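Local coordinates for hypothetical protein PA5026 (PDB 1SH8) that is of unknown function but, as a member of the hotdog-fold superfamily, is probably a thioesterase, at residues A[6-9]-A[10-13]; A[72-75]-A[76-79]; A[105-108]-A[109-112]; A[129-132]-A[133-137]. All coordinates share one frame; numbering follows the deposited sequence.

Interaction 1: residues A[6-9]-A[10-13]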
loop_
_atom_site.group_PDB
_atom_site.type_symbol
_atom_site.label_atom_id
_atom_site.label_comp_id
_atom_site.label_asym_id
_atom_site.label_seq_id
_atom_site.Cartn_x
_atom_site.Cartn_y
_atom_site.Cartn_z
ATOM N N PRO A 6 16.886 -7.408 21.054
ATOM C CA PRO A 6 16.059 -7.847 22.185
ATOM C C PRO A 6 14.603 -7.536 21.806
ATOM O O PRO A 6 14.345 -6.633 21.009
ATOM C CB PRO A 6 16.582 -7.005 23.349
ATOM C CG PRO A 6 17.056 -5.751 22.680
ATOM C CD PRO A 6 17.737 -6.264 21.430
ATOM N N THR A 7 13.662 -8.277 22.377
ATOM C CA THR A 7 12.250 -8.129 22.034
ATOM C C THR A 7 11.566 -6.765 22.137
ATOM O O THR A 7 10.883 -6.345 21.191
ATOM C CB THR A 7 11.409 -9.143 22.815
ATOM O OG1 THR A 7 11.989 -10.443 22.651
ATOM C CG2 THR A 7 9.977 -9.169 22.287
ATOM N N GLU A 8 11.718 -6.075 23.262
ATOM C CA GLU A 8 11.056 -4.782 23.408
ATOM C C GLU A 8 11.549 -3.758 22.379
ATOM O O GLU A 8 10.759 -2.983 21.825
ATOM C CB GLU A 8 11.237 -4.245 24.832
ATOM C CG GLU A 8 10.618 -5.132 25.906
ATOM C CD GLU A 8 9.195 -5.567 25.570
ATOM O OE1 GLU A 8 8.341 -4.695 25.281
ATOM O OE2 GLU A 8 8.925 -6.789 25.594
ATOM N N LEU A 9 12.855 -3.764 22.124
ATOM C CA LEU A 9 13.432 -2.851 21.156
ATOM C C LEU A 9 12.925 -3.211 19.756
ATOM O O LEU A 9 12.584 -2.326 18.964
ATOM C CB LEU A 9 14.962 -2.921 21.222
ATOM C CG LEU A 9 15.776 -2.122 20.197
ATOM C CD1 LEU A 9 15.347 -0.653 20.166
ATOM C CD2 LEU A 9 17.250 -2.248 20.551
ATOM N N ALA A 10 12.856 -4.509 19.454
ATOM C CA ALA A 10 12.375 -4.941 18.140
ATOM C C ALA A 10 10.930 -4.492 17.944
ATOM O O ALA A 10 10.551 -4.025 16.869
ATOM C CB ALA A 10 12.482 -6.461 18.004
ATOM N N ARG A 11 10.129 -4.622 18.995
ATOM C CA ARG A 11 8.727 -4.218 18.936
ATOM C C ARG A 11 8.621 -2.703 18.754
ATOM O O ARG A 11 7.832 -2.219 17.944
ATOM C CB ARG A 11 8.002 -4.670 20.211
ATOM C CG ARG A 11 6.540 -4.246 20.304
ATOM C CD ARG A 11 6.417 -2.900 20.997
ATOM N NE ARG A 11 6.949 -2.961 22.358
ATOM C CZ ARG A 11 7.394 -1.906 23.033
ATOM N NH1 ARG A 11 7.861 -2.057 24.265
ATOM N NH2 ARG A 11 7.378 -0.703 22.474
ATOM N N HIS A 12 9.435 -1.955 19.495
ATOM C CA HIS A 12 9.414 -0.503 19.387
ATOM C C HIS A 12 9.755 -0.069 17.961
ATOM O O HIS A 12 9.066 0.768 17.374
ATOM C CB HIS A 12 10.405 0.118 20.381
ATOM C CG HIS A 12 10.358 1.614 20.429
ATOM N ND1 HIS A 12 11.110 2.413 19.594
ATOM C CD2 HIS A 12 9.622 2.456 21.193
ATOM C CE1 HIS A 12 10.839 3.683 19.843
ATOM N NE2 HIS A 12 9.939 3.735 20.808
ATOM N N LEU A 13 10.816 -0.641 17.401
ATOM C CA LEU A 13 11.226 -0.293 16.039
ATOM C C LEU A 13 10.155 -0.672 15.015
ATOM O O LEU A 13 9.848 0.103 14.111
ATOM C CB LEU A 13 12.554 -0.973 15.697
ATOM C CG LEU A 13 13.751 -0.459 16.511
ATOM C CD1 LEU A 13 15.008 -1.260 16.167
ATOM C CD2 LEU A 13 13.952 1.031 16.228
HETATM O O HOH W 1 6.408 -6.246 22.912
#
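Glu8 and Arg11 face each other across one turn of the first helix, 7-16, in an i to i+3 salt bridge that lies along the helix surface. Glu8 OE1 takes the hydrogen bond from Arg11 NH1 at 2.9 Å with its anti lone pair, the one turned away from OE2. OE1 lies near the guanidinium plane, whereas the carboxylate itself is rotated 54° from that plane. The arginine chain, bent at chi2 and chi3, folds back over the helix, which brings one guanidinium face above the main chain; Glu8 O sits over its centre, 3.7 Å from CZ. A water bridges Glu8 OE1 and Arg11 NE by two long, weak bonds.

Elsewhere round the helix, Leu9 and Leu13 form an apolar i to i+4 pair whose side chains meet at a slant, Leu9 CD1 lying 4.0 Å from Leu13 CG. Beneath both pairs run the regular backbone bonds, starting from the N-cap residue Pro6, whose O accepts from Ala10 N. Thr14 continues the helix and bonds through its hydroxyl to Ala10 O. Leu13 CG also rests on the carbonyl oxygen of Leu9, 3.3 Å from Leu9 O.

Interaction 2: residues A[72-75]-A[76-79]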
loop_
_atom_site.group_PDB
_atom_site.type_symbol
_atom_site.label_atom_id
_atom_site.label_comp_id
_atom_site.label_asym_id
_atom_site.label_seq_id
_atom_site.Cartn_x
_atom_site.Cartn_y
_atom_site.Cartn_z
ATOM N N SER A 72 15.376 -11.123 12.365
ATOM C CA SER A 72 16.217 -12.180 11.820
ATOM C C SER A 72 17.608 -11.835 11.304
ATOM O O SER A 72 18.460 -12.721 11.200
ATOM C CB SER A 72 15.445 -12.893 10.707
ATOM O OG SER A 72 14.110 -13.143 11.110
ATOM N N PHE A 73 17.841 -10.571 10.974
ATOM C CA PHE A 73 19.136 -10.176 10.436
ATOM C C PHE A 73 19.815 -9.069 11.229
ATOM O O PHE A 73 19.200 -8.442 12.090
ATOM C CB PHE A 73 18.968 -9.714 8.986
ATOM C CG PHE A 73 18.368 -10.753 8.086
ATOM C CD1 PHE A 73 19.088 -11.895 7.742
ATOM C CD2 PHE A 73 17.073 -10.602 7.597
ATOM C CE1 PHE A 73 18.526 -12.878 6.921
ATOM C CE2 PHE A 73 16.504 -11.575 6.778
ATOM C CZ PHE A 73 17.237 -12.717 6.441
ATOM N N ASP A 74 21.101 -8.863 10.935
ATOM C CA ASP A 74 21.892 -7.800 11.552
ATOM C C ASP A 74 21.271 -6.559 10.923
ATOM O O ASP A 74 21.534 -6.257 9.758
ATOM C CB ASP A 74 23.352 -7.927 11.120
ATOM C CG ASP A 74 24.238 -6.850 11.718
ATOM O OD1 ASP A 74 23.784 -5.688 11.806
ATOM O OD2 ASP A 74 25.392 -7.171 12.082
ATOM N N SER A 75 20.450 -5.846 11.692
ATOM C CA SER A 75 19.736 -4.682 11.179
ATOM C C SER A 75 20.508 -3.377 11.046
ATOM O O SER A 75 19.925 -2.333 10.766
ATOM C CB SER A 75 18.458 -4.461 11.996
ATOM O OG SER A 75 18.726 -4.512 13.382
ATOM N N ALA A 76 21.819 -3.434 11.246
ATOM C CA ALA A 76 22.657 -2.257 11.086
ATOM C C ALA A 76 23.511 -2.519 9.846
ATOM O O ALA A 76 23.774 -1.615 9.054
ATOM C CB ALA A 76 23.540 -2.058 12.311
ATOM N N ARG A 77 23.922 -3.774 9.673
ATOM C CA ARG A 77 24.740 -4.171 8.528
ATOM C C ARG A 77 23.931 -4.177 7.226
ATOM O O ARG A 77 24.443 -3.827 6.158
ATOM C CB ARG A 77 25.323 -5.565 8.763
ATOM C CG ARG A 77 26.195 -6.051 7.621
ATOM C CD ARG A 77 26.642 -7.490 7.815
ATOM N NE ARG A 77 27.519 -7.928 6.726
ATOM C CZ ARG A 77 27.838 -9.197 6.483
ATOM N NH1 ARG A 77 27.355 -10.168 7.251
ATOM N NH2 ARG A 77 28.641 -9.498 5.468
ATOM N N PHE A 78 22.665 -4.574 7.331
ATOM C CA PHE A 78 21.764 -4.655 6.182
ATOM C C PHE A 78 20.523 -3.797 6.385
ATOM O O PHE A 78 20.253 -3.310 7.479
ATOM C CB PHE A 78 21.277 -6.098 5.982
ATOM C CG PHE A 78 22.375 -7.102 5.808
ATOM C CD1 PHE A 78 23.164 -7.102 4.660
ATOM C CD2 PHE A 78 22.609 -8.063 6.786
ATOM C CE1 PHE A 78 24.169 -8.044 4.489
ATOM C CE2 PHE A 78 23.618 -9.014 6.625
ATOM C CZ PHE A 78 24.396 -9.004 5.475
ATOM N N TYR A 79 19.765 -3.628 5.309
ATOM C CA TYR A 79 18.502 -2.910 5.365
ATOM C C TYR A 79 17.628 -3.568 4.314
ATOM O O TYR A 79 18.130 -4.094 3.316
ATOM C CB TYR A 79 18.678 -1.413 5.084
ATOM C CG TYR A 79 19.106 -1.068 3.682
ATOM C CD1 TYR A 79 18.167 -0.786 2.690
ATOM C CD2 TYR A 79 20.457 -0.991 3.353
ATOM C CE1 TYR A 79 18.568 -0.427 1.404
ATOM C CE2 TYR A 79 20.868 -0.638 2.078
ATOM C CZ TYR A 79 19.921 -0.354 1.107
ATOM O OH TYR A 79 20.343 0.012 -0.153
#
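Asp74 reaches forward over the turn that follows helix 64-72 and bonds to the backbone amides of Ala76 and Arg77, the first closing an Asx turn that leads into strand 78-89. Its CB lies 3.9 Å from Arg77 CB. Chi1 of 180° sets CG opposite the backbone N and swings the carboxylate over the next residues, where CG packs 3.4 Å from Arg77 CB. At the tip, OD1 accepts two hydrogen bonds: Ala76 N, 3.0 Å from Asp74 OD1, comes nearly along the C-O direction, and Arg77 N, 2.9 Å from it, comes from well above the carboxylate plane. OD2 meets the arginine through carbon, lying 3.7 Å from Arg77 CB.

The main chain closes the turn a residue later, with Phe78 N donating to Asp74 O at 3.2 Å. That same oxygen approaches the Phe78 ring obliquely. The extended Arg77 chain lies over a face of the Phe78 ring, with CG above its centre, and Phe78 CZ lies under the guanidinium toward its rim. Phe78 also touches Phe69 of helix 64-72, Ala115 of helix 105-118 and Leu146 of strand 136-148.

The guanidinium leads away from the aspartate, leaving Asp74 OD2 and Arg77 NE 5.8 Å apart, so the pair is not a salt bridge. The aspartate acts instead as an acceptor for the main chain: one oxygen satisfies two successive amides in a surface turn, and its negative charge is probably stabilised by both N-H dipoles.

Interaction 3: residues A[105-108]-A[109-112]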
loop_
_atom_site.group_PDB
_atom_site.type_symbol
_atom_site.label_atom_id
_atom_site.label_comp_id
_atom_site.label_asym_id
_atom_site.label_seq_id
_atom_site.Cartn_x
_atom_site.Cartn_y
_atom_site.Cartn_z
ATOM N N ALA A 105 15.023 -21.130 9.406
ATOM C CA ALA A 105 16.409 -20.923 9.812
ATOM C C ALA A 105 17.399 -21.022 8.659
ATOM O O ALA A 105 18.326 -20.214 8.548
ATOM C CB ALA A 105 16.780 -21.923 10.898
ATOM N N GLU A 106 17.199 -22.021 7.806
ATOM C CA GLU A 106 18.071 -22.237 6.661
ATOM C C GLU A 106 18.008 -21.075 5.669
ATOM O O GLU A 106 19.042 -20.644 5.155
ATOM C CB GLU A 106 17.694 -23.551 5.969
ATOM C CG GLU A 106 18.620 -23.965 4.835
ATOM C CD GLU A 106 18.187 -25.276 4.187
ATOM O OE1 GLU A 106 18.154 -26.311 4.893
ATOM O OE2 GLU A 106 17.876 -25.268 2.973
ATOM N N ARG A 107 16.804 -20.570 5.395
ATOM C CA ARG A 107 16.652 -19.446 4.468
ATOM C C ARG A 107 17.333 -18.200 5.021
ATOM O O ARG A 107 17.931 -17.426 4.275
ATOM C CB ARG A 107 15.172 -19.138 4.199
ATOM C CG ARG A 107 14.586 -19.879 2.999
ATOM C CD ARG A 107 15.364 -19.567 1.732
ATOM N NE ARG A 107 14.863 -18.400 1.003
ATOM C CZ ARG A 107 15.614 -17.651 0.199
ATOM N NH1 ARG A 107 16.899 -17.943 0.033
ATOM N NH2 ARG A 107 15.081 -16.629 -0.459
ATOM N N ILE A 108 17.239 -18.007 6.330
ATOM C CA ILE A 108 17.870 -16.853 6.960
ATOM C C ILE A 108 19.378 -16.924 6.716
ATOM O O ILE A 108 20.004 -15.927 6.352
ATOM C CB ILE A 108 17.576 -16.809 8.479
ATOM C CG1 ILE A 108 16.080 -16.546 8.709
ATOM C CG2 ILE A 108 18.419 -15.721 9.145
ATOM C CD1 ILE A 108 15.644 -16.594 10.174
ATOM N N ARG A 109 19.956 -18.110 6.904
ATOM C CA ARG A 109 21.388 -18.291 6.676
ATOM C C ARG A 109 21.756 -18.030 5.216
ATOM O O ARG A 109 22.741 -17.349 4.932
ATOM C CB ARG A 109 21.829 -19.702 7.073
ATOM C CG ARG A 109 22.018 -19.884 8.566
ATOM C CD ARG A 109 22.760 -21.179 8.869
ATOM N NE ARG A 109 21.939 -22.362 8.624
ATOM C CZ ARG A 109 20.975 -22.786 9.438
ATOM N NH1 ARG A 109 20.707 -22.125 10.559
ATOM N NH2 ARG A 109 20.276 -23.868 9.126
ATOM N N GLN A 110 20.963 -18.565 4.292
ATOM C CA GLN A 110 21.227 -18.367 2.870
ATOM C C GLN A 110 21.194 -16.886 2.510
ATOM O O GLN A 110 22.078 -16.385 1.815
ATOM C CB GLN A 110 20.188 -19.106 2.025
ATOM C CG GLN A 110 20.039 -20.580 2.361
ATOM C CD GLN A 110 19.054 -21.285 1.444
ATOM O OE1 GLN A 110 17.973 -20.764 1.155
ATOM N NE2 GLN A 110 19.418 -22.478 0.987
ATOM N N LEU A 111 20.169 -16.189 2.994
ATOM C CA LEU A 111 20.008 -14.768 2.714
ATOM C C LEU A 111 21.152 -13.900 3.232
ATOM O O LEU A 111 21.668 -13.056 2.498
ATOM C CB LEU A 111 18.675 -14.273 3.288
ATOM C CG LEU A 111 17.432 -14.784 2.549
ATOM C CD1 LEU A 111 16.189 -14.568 3.396
ATOM C CD2 LEU A 111 17.314 -14.072 1.207
ATOM N N GLU A 112 21.553 -14.095 4.486
ATOM C CA GLU A 112 22.637 -13.284 5.040
ATOM C C GLU A 112 23.959 -13.570 4.341
ATOM O O GLU A 112 24.769 -12.667 4.133
ATOM C CB GLU A 112 22.775 -13.513 6.545
ATOM C CG GLU A 112 22.838 -14.960 6.957
ATOM C CD GLU A 112 22.872 -15.124 8.465
ATOM O OE1 GLU A 112 22.041 -14.484 9.146
ATOM O OE2 GLU A 112 23.721 -15.895 8.965
#
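Arg109 turns back along helix 105-118 toward the preceding turn, laying a guanidinium face over Ala105 O, which lies 3.7 Å from Arg109 NH1. The bend at chi3 also brings NH2 over Glu106 CA, while NH1 passes Ala105 CB. The Glu106 carboxylate itself stays apart, its OE1 5.3 Å from Arg109 NH2, so the two opposite charges can attract only at a distance.

Gln110 reaches along the helix toward Arg107, its chain extended beyond CG, which passes close by Glu106 O. Its OE1 accepts from Arg107 NH1 at 3.2 Å. The bond is nearly straight at hydrogen, with an angle of 165°, and the oxygen lies close to the guanidinium plane, yet the amide plane is turned 76° from that plane, and NH1 comes in tilted 31° from the plane of the Gln110 carbonyl. Bends at chi2 and chi3 carry the Arg107 guanidinium round to the amide.

Leu111 supplies the apolar side of the same arginine. Its CG lies over one guanidinium face, toward the rim, and its CD2 is 3.8 Å from Arg107 NH2. Glu112 then sends its extended chain back over Ile108, with CG 3.1 Å from Ile108 O and OE1 beside Ile108 CG2.

Regular i to i+4 backbone bonds underlie all four residues. The helix rests on its neighbours through Ile108 and Leu111: both touch Phe73, just after helix 64-72, and Leu111 also packs on Ala121 and Tyr123 of strand 120-130. Arg107 NH2 adds a weak bond to Glu122 O of that strand.

Interaction 4: residues A[129-132]-A[133-137]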
loop_
_atom_site.group_PDB
_atom_site.type_symbol
_atom_site.label_atom_id
_atom_site.label_comp_id
_atom_site.label_asym_id
_atom_site.label_seq_id
_atom_site.Cartn_x
_atom_site.Cartn_y
_atom_site.Cartn_z
ATOM N N LEU A 129 -4.260 -12.169 5.245
ATOM C CA LEU A 129 -4.680 -11.271 6.314
ATOM C C LEU A 129 -6.028 -11.818 6.753
ATOM O O LEU A 129 -6.886 -12.104 5.916
ATOM C CB LEU A 129 -4.825 -9.837 5.794
ATOM C CG LEU A 129 -3.543 -8.994 5.735
ATOM C CD1 LEU A 129 -2.451 -9.718 4.954
ATOM C CD2 LEU A 129 -3.882 -7.645 5.101
ATOM N N THR A 130 -6.221 -11.964 8.059
ATOM C CA THR A 130 -7.464 -12.528 8.564
ATOM C C THR A 130 -8.164 -11.651 9.586
ATOM O O THR A 130 -7.523 -10.865 10.283
ATOM C CB THR A 130 -7.200 -13.909 9.213
ATOM O OG1 THR A 130 -6.296 -13.755 10.319
ATOM C CG2 THR A 130 -6.579 -14.864 8.199
ATOM N N ASP A 131 -9.485 -11.780 9.674
ATOM C CA ASP A 131 -10.226 -11.012 10.664
ATOM C C ASP A 131 -10.377 -11.842 11.945
ATOM O O ASP A 131 -9.847 -12.951 12.038
ATOM C CB ASP A 131 -11.593 -10.564 10.125
ATOM C CG ASP A 131 -12.523 -11.717 9.815
ATOM O OD1 ASP A 131 -12.332 -12.831 10.351
ATOM O OD2 ASP A 131 -13.473 -11.490 9.034
ATOM N N GLU A 132 -11.093 -11.305 12.927
ATOM C CA GLU A 132 -11.269 -11.975 14.214
ATOM C C GLU A 132 -11.907 -13.363 14.172
ATOM O O GLU A 132 -11.806 -14.122 15.140
ATOM C CB GLU A 132 -12.050 -11.055 15.157
ATOM C CG GLU A 132 -11.222 -9.847 15.605
ATOM C CD GLU A 132 -12.045 -8.787 16.318
ATOM O OE1 GLU A 132 -12.868 -9.162 17.185
ATOM O OE2 GLU A 132 -11.862 -7.579 16.018
ATOM N N GLN A 133 -12.546 -13.689 13.050
ATOM C CA GLN A 133 -13.195 -14.985 12.861
ATOM C C GLN A 133 -12.317 -15.908 12.019
ATOM O O GLN A 133 -12.722 -17.017 11.671
ATOM C CB GLN A 133 -14.542 -14.800 12.159
ATOM C CG GLN A 133 -15.534 -13.976 12.943
ATOM C CD GLN A 133 -15.987 -14.690 14.183
ATOM O OE1 GLN A 133 -16.593 -15.760 14.105
ATOM N NE2 GLN A 133 -15.690 -14.115 15.343
ATOM N N GLY A 134 -11.119 -15.440 11.680
ATOM C CA GLY A 134 -10.221 -16.247 10.875
ATOM C C GLY A 134 -10.527 -16.217 9.385
ATOM O O GLY A 134 -9.938 -16.994 8.620
ATOM N N GLU A 135 -11.457 -15.356 8.963
ATOM C CA GLU A 135 -11.787 -15.238 7.540
ATOM C C GLU A 135 -10.655 -14.496 6.829
ATOM O O GLU A 135 -10.129 -13.509 7.344
ATOM C CB GLU A 135 -13.087 -14.452 7.315
ATOM C CG GLU A 135 -14.366 -15.169 7.697
ATOM C CD GLU A 135 -14.545 -16.495 6.974
ATOM O OE1 GLU A 135 -14.423 -16.544 5.731
ATOM O OE2 GLU A 135 -14.816 -17.499 7.661
ATOM N N VAL A 136 -10.288 -14.971 5.646
ATOM C CA VAL A 136 -9.233 -14.341 4.862
ATOM C C VAL A 136 -9.822 -13.136 4.133
ATOM O O VAL A 136 -10.634 -13.288 3.220
ATOM C CB VAL A 136 -8.643 -15.344 3.854
ATOM C CG1 VAL A 136 -7.609 -14.661 2.968
ATOM C CG2 VAL A 136 -8.007 -16.502 4.611
ATOM N N VAL A 137 -9.416 -11.937 4.539
ATOM C CA VAL A 137 -9.948 -10.728 3.927
ATOM C C VAL A 137 -9.119 -10.216 2.754
ATOM O O VAL A 137 -9.627 -9.493 1.894
ATOM C CB VAL A 137 -10.099 -9.598 4.978
ATOM C CG1 VAL A 137 -11.024 -10.057 6.105
ATOM C CG2 VAL A 137 -8.728 -9.197 5.528
#
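The beta hairpin of strands 120-130 and 136-148 closes in a type I turn from Asp131 to Gly134 with a G1 beta bulge, and the Asp131 side chain holds the turn from within. Chi1 of 64° places CG between the backbone N and the carbonyl carbon, turning the carboxylate into the bend. There OD1 accepts two amides: Gln133 N at 2.8 Å from Asp131 OD1, which closes an Asx turn, and Glu135 N at 3.0 Å from it. They come from opposite faces of the carboxylate plane. Asp131 OD2 packs against carbon, 3.4 Å from Glu135 CB.

The backbone completes the turn. Gly134 N donates to Asp131 O at 2.8 Å from above the carbonyl plane, and Gly134 takes the left-handed conformation (phi 81°), which the lack of a CB makes easy to adopt. Asp131 N donates to Glu135 O, approaching in the plane of that carbonyl. Beyond it Thr130 and Val136 form an antiparallel non-hydrogen-bonded pair, their CG2 methyls 4.2 Å apart. Val137 N then donates to Leu129 O, while Val137 CG2 meets Leu129 CB at 4.0 Å.

Leu129 and Val137 both touch Ile97 of strand 97-102, and Leu129 also packs on helix 54-62. Glu135 runs alongside Asp131, but its carboxylate leads away to a salt bridge with Arg91, and Glu132 OE2 accepts a hydrogen bond from Asp96 N.

One carboxylate oxygen thus satisfies two turn amides, whose dipoles probably help to stabilise its negative charge, while the Arg91 partner would offset the second carboxylate nearby.

How the interactions relate
From the N terminus, interaction 1 spans the start of helix 7-16. Interaction 2 then closes the turn between helix 64-72 and strand 78-89, interaction 3 lies within helix 105-118, and interaction 4 closes the hairpin of strands 120-130 and 136-148. All four are local and follow in series, with no nesting or crossing. Interactions 2 and 3 touch directly: Ser72 O lies near Ile108 CG2 and Phe78 CZ near Glu112 O, joining the turn to the helix. Interactions 2 and 4 reach one sheet through neighbouring strands, but on opposite sides of the chain's centre, their centres about 31 Å apart. Interaction 1 touches none of the others.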